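PDB 5GS8: beta-lactamase from Serratia marcescens, which probably hydrolyses beta-lactam antibiotics to substituted beta-amino acids, as a member of the class A beta-lactamase family linked to antibiotic resistance. Local coordinates for residues A[45-50]-A[145-150]. Sequence-based numbering, arbitrary orientation.
Sequences MQSTYK and ATEEEM. With NA (sodium ion), chain G; SO4 (sulfate ion), chain C.
Lys50 and Glu147 cross at about a right angle and form a salt bridge whose hydrogen bond is weak, NZ of Lys50 lying 3.2 Å from OE2 of Glu147. The lysine chain runs extended beyond CG. The glutamate bends at chi2 (-78°), which brings its carboxylate back to the lysine. Lys50 NZ also donates to Ser47 OG at 2.7 Å, and Ser111 O and Asn113 OD1 accept from it as well. One water bridges Ser47 OG (2.8 Å), Glu147 OE2 (2.6 Å) and Gln46 OE1 (2.7 Å). Ser47 OG donates to a sulfate oxygen, O1, at 2.8 Å. Ser47 and Lys50 fit the SxxK pattern of class A enzymes, where the serine is the nucleophile and a glutamate on the omega loop holds the hydrolytic water. The Glu147 arrangement is consistent with that role.

Tyr49 points toward residues 145-150. Its OH donates to Ala145 O at 2.7 Å, on a lone pair in the carbonyl plane, and this oxygen lies at the ring edge. Met150 comes from the opposite direction, its CE 3.5 Å from Tyr49 OH, and slides past the Gln46 amide. Gln46 NE2 bonds Gln157 OE1.

Thr146 and Glu149 form a capping box at the start of helix 147-152. Helix 113-123 packs against Lys50 and Glu147, while strand 212-218 brings Lys215 against Ser47 and Lys50.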
ATOM      1  N   MET A  45      12.449 -12.281   2.253  1.00  8.36           N
ATOM      2  CA  MET A  45      12.218 -11.624   3.548  1.00  8.58           C
ATOM      3  C   MET A  45      10.951 -10.756   3.596  1.00 10.55           C
ATOM      4  O   MET A  45      10.372 -10.582   4.689  1.00  8.54           O
ATOM      5  CB  MET A  45      13.439 -10.819   3.935  1.00  8.97           C
ATOM      6  CG  MET A  45      14.598 -11.673   4.420  1.00  9.35           C
ATOM      7  SD  MET A  45      15.907 -10.725   5.240  1.00 11.24           S
ATOM      8  CE  MET A  45      16.683 -10.028   3.828  1.00  9.59           C
ATOM      9  N   GLN A  46      10.643 -10.093   2.464  1.00 14.13           N
ATOM     10  CA  GLN A  46       9.781  -8.840   2.345  1.00 13.59           C
ATOM     11  C   GLN A  46      10.045  -7.878   3.502  1.00 11.02           C
ATOM     12  O   GLN A  46      11.208  -7.632   3.811  1.00  9.27           O
ATOM     13  CB  GLN A  46       8.311  -9.205   2.185  1.00 13.20           C
ATOM     14  CG  GLN A  46       8.004  -9.747   0.798  1.00 11.65           C
ATOM     15  CD  GLN A  46       7.878  -8.685  -0.260  1.00 12.57           C
ATOM     16  OE1 GLN A  46       7.830  -7.479   0.018  1.00 15.31           O
ATOM     17  NE2 GLN A  46       7.878  -9.126  -1.529  1.00 13.34           N
ATOM     18  N   SER A  47       9.010  -7.374   4.171  1.00  8.87           N
ATOM     19  CA  SER A  47       9.234  -6.397   5.243  1.00  8.43           C
ATOM     20  C   SER A  47      10.043  -6.833   6.432  1.00  8.11           C
ATOM     21  O   SER A  47      10.363  -6.001   7.280  1.00  7.49           O
ATOM     22  CB  SER A  47       7.960  -5.761   5.741  1.00  9.30           C
ATOM     23  OG  SER A  47       7.357  -5.049   4.695  1.00 11.04           O
ATOM     24  N   THR A  48      10.325  -8.117   6.587  1.00  6.76           N
ATOM     25  CA  THR A  48      11.083  -8.500   7.786  1.00  7.12           C
ATOM     26  C   THR A  48      12.445  -7.816   7.774  1.00  8.02           C
ATOM     27  O   THR A  48      12.991  -7.574   8.841  1.00  8.60           O
ATOM     28  CB  THR A  48      11.249 -10.024   7.969  1.00  7.32           C
ATOM     29  OG1 THR A  48      11.996 -10.564   6.872  1.00  8.39           O
ATOM     30  CG2 THR A  48       9.878 -10.713   8.105  1.00  7.38           C
ATOM     31  N   TYR A  49      12.972  -7.443   6.610  1.00  6.73           N
ATOM     32  CA  TYR A  49      14.277  -6.785   6.580  1.00  7.14           C
ATOM     33  C   TYR A  49      14.250  -5.346   7.031  1.00  8.57           C
ATOM     34  O   TYR A  49      15.309  -4.728   7.169  1.00  8.80           O
ATOM     35  CB  TYR A  49      14.944  -6.942   5.196  1.00  7.23           C
ATOM     36  CG  TYR A  49      14.557  -5.995   4.084  1.00  7.79           C
ATOM     37  CD1 TYR A  49      13.330  -5.337   4.030  1.00  7.70           C
ATOM     38  CD2 TYR A  49      15.405  -5.831   2.992  1.00  8.11           C
ATOM     39  CE1 TYR A  49      12.995  -4.493   2.988  1.00  8.59           C
ATOM     40  CE2 TYR A  49      15.078  -5.015   1.941  1.00  8.78           C
ATOM     41  CZ  TYR A  49      13.865  -4.334   1.934  1.00  9.55           C
ATOM     42  OH  TYR A  49      13.495  -3.501   0.882  1.00  8.71           O
ATOM     43  N   LYS A  50      13.083  -4.814   7.376  1.00  6.81           N
ATOM     44  CA  LYS A  50      13.024  -3.483   7.995  1.00  6.90           C
ATOM     45  C   LYS A  50      13.585  -3.533   9.415  1.00  6.95           C
ATOM     46  O   LYS A  50      13.998  -2.502   9.941  1.00  7.33           O
ATOM     47  CB  LYS A  50      11.593  -2.932   7.928  1.00  7.63           C
ATOM     48  CG  LYS A  50      11.149  -2.605   6.483  1.00  7.54           C
ATOM     49  CD  LYS A  50       9.648  -2.432   6.306  1.00  7.93           C
ATOM     50  CE  LYS A  50       9.270  -2.295   4.828  1.00  9.41           C
ATOM     51  NZ  LYS A  50       7.823  -2.382   4.605  1.00  9.76           N
ATOM     52  N   ALA A 145      17.618  -5.011  -2.392  1.00 10.38           N
ATOM     53  CA  ALA A 145      16.596  -4.251  -3.114  1.00  9.73           C
ATOM     54  C   ALA A 145      15.740  -3.466  -2.129  1.00  9.60           C
ATOM     55  O   ALA A 145      15.299  -3.998  -1.124  1.00  9.49           O
ATOM     56  CB  ALA A 145      15.714  -5.174  -3.930  1.00 10.55           C
ATOM     57  N   THR A 146      15.475  -2.213  -2.456  1.00  8.83           N
ATOM     58  CA  THR A 146      14.518  -1.416  -1.721  1.00  8.77           C
ATOM     59  C   THR A 146      13.069  -1.840  -1.980  1.00  8.60           C
ATOM     60  O   THR A 146      12.785  -2.705  -2.808  1.00  8.43           O
ATOM     61  CB  THR A 146      14.644   0.055  -2.138  1.00  9.05           C
ATOM     62  OG1 THR A 146      14.278   0.172  -3.520  1.00 10.29           O
ATOM     63  CG2 THR A 146      16.046   0.584  -1.910  1.00  9.97           C
ATOM     64  N   GLU A 147      12.133  -1.235  -1.243  1.00  8.77           N
ATOM     65  CA  GLU A 147      10.723  -1.555  -1.451  1.00  8.57           C
ATOM     66  C   GLU A 147      10.349  -1.117  -2.867  1.00  9.11           C
ATOM     67  O   GLU A 147       9.675  -1.858  -3.581  1.00  9.71           O
ATOM     68  CB  GLU A 147       9.813  -0.881  -0.427  1.00 10.43           C
ATOM     69  CG  GLU A 147       9.775  -1.645   0.876  1.00 10.60           C
ATOM     70  CD  GLU A 147       8.884  -2.882   0.850  1.00 13.45           C
ATOM     71  OE1 GLU A 147       8.235  -3.144  -0.195  1.00 12.61           O
ATOM     72  OE2 GLU A 147       8.839  -3.668   1.862  1.00 13.33           O
ATOM     73  N   GLU A 148      10.750   0.083  -3.261  1.00 10.92           N
ATOM     74  CA  GLU A 148      10.487   0.540  -4.649  1.00 11.56           C
ATOM     75  C   GLU A 148      10.989  -0.459  -5.672  1.00 10.89           C
ATOM     76  O   GLU A 148      10.273  -0.806  -6.607  1.00 11.69           O
ATOM     77  CB  GLU A 148      11.150   1.874  -4.895  1.00 15.30           C
ATOM     78  CG  GLU A 148      10.847   2.467  -6.246  1.00 19.77           C
ATOM     79  CD  GLU A 148      11.667   3.729  -6.512  1.00 28.03           C
ATOM     80  OE1 GLU A 148      12.418   4.171  -5.602  1.00 38.24           O
ATOM     81  OE2 GLU A 148      11.633   4.237  -7.654  1.00 32.70           O
ATOM     82  N   GLU A 149      12.191  -0.962  -5.468  1.00  9.56           N
ATOM     83  CA  GLU A 149      12.767  -1.921  -6.416  1.00  9.85           C
ATOM     84  C   GLU A 149      11.963  -3.226  -6.440  1.00  9.81           C
ATOM     85  O   GLU A 149      11.721  -3.838  -7.494  1.00 11.11           O
ATOM     86  CB  GLU A 149      14.225  -2.179  -6.060  1.00 11.21           C
ATOM     87  CG  GLU A 149      15.093  -1.034  -6.504  1.00 12.25           C
ATOM     88  CD  GLU A 149      16.524  -1.059  -5.994  1.00 16.69           C
ATOM     89  OE1 GLU A 149      16.854  -1.603  -4.931  1.00 12.95           O
ATOM     90  OE2 GLU A 149      17.370  -0.447  -6.685  1.00 22.00           O
ATOM     91  N   MET A 150      11.568  -3.720  -5.276  1.00  8.39           N
ATOM     92  CA  MET A 150      10.761  -4.933  -5.230  1.00  8.35           C
ATOM     93  C   MET A 150       9.441  -4.791  -5.979  1.00  9.76           C
ATOM     94  O   MET A 150       8.909  -5.756  -6.544  1.00 11.51           O
ATOM     95  CB  MET A 150      10.508  -5.385  -3.773  1.00  9.43           C
ATOM     96  CG  MET A 150      11.722  -6.005  -3.095  1.00  9.48           C
ATOM     97  SD  MET A 150      11.313  -6.863  -1.568  1.00  9.63           S
ATOM     98  CE  MET A 150      10.959  -5.498  -0.475  1.00  9.71           C
TER
HETATM   99 NA    NA G 306       9.467  -8.466  -6.002  1.00 17.17          NA
HETATM  100  S   SO4 C 302       4.247  -6.321   5.733  1.00 14.91           S
HETATM  101  O1  SO4 C 302       5.115  -6.716   4.520  1.00 15.64           O
HETATM  102  O2  SO4 C 302       4.034  -4.855   5.565  1.00 15.67           O
HETATM  103  O3  SO4 C 302       4.950  -6.641   6.995  1.00 13.01           O
HETATM  104  O4  SO4 C 302       2.978  -6.927   5.792  1.00 14.44           O
HETATM  105  O   HOH W   1       7.239  -5.305  -1.473  1.00 15.17           O
HETATM  106  O   HOH W   2       7.207  -5.704   1.937  1.00 19.84           O
HETATM  107  O   HOH W   3       7.453  -7.956  -4.088  1.00 13.31           O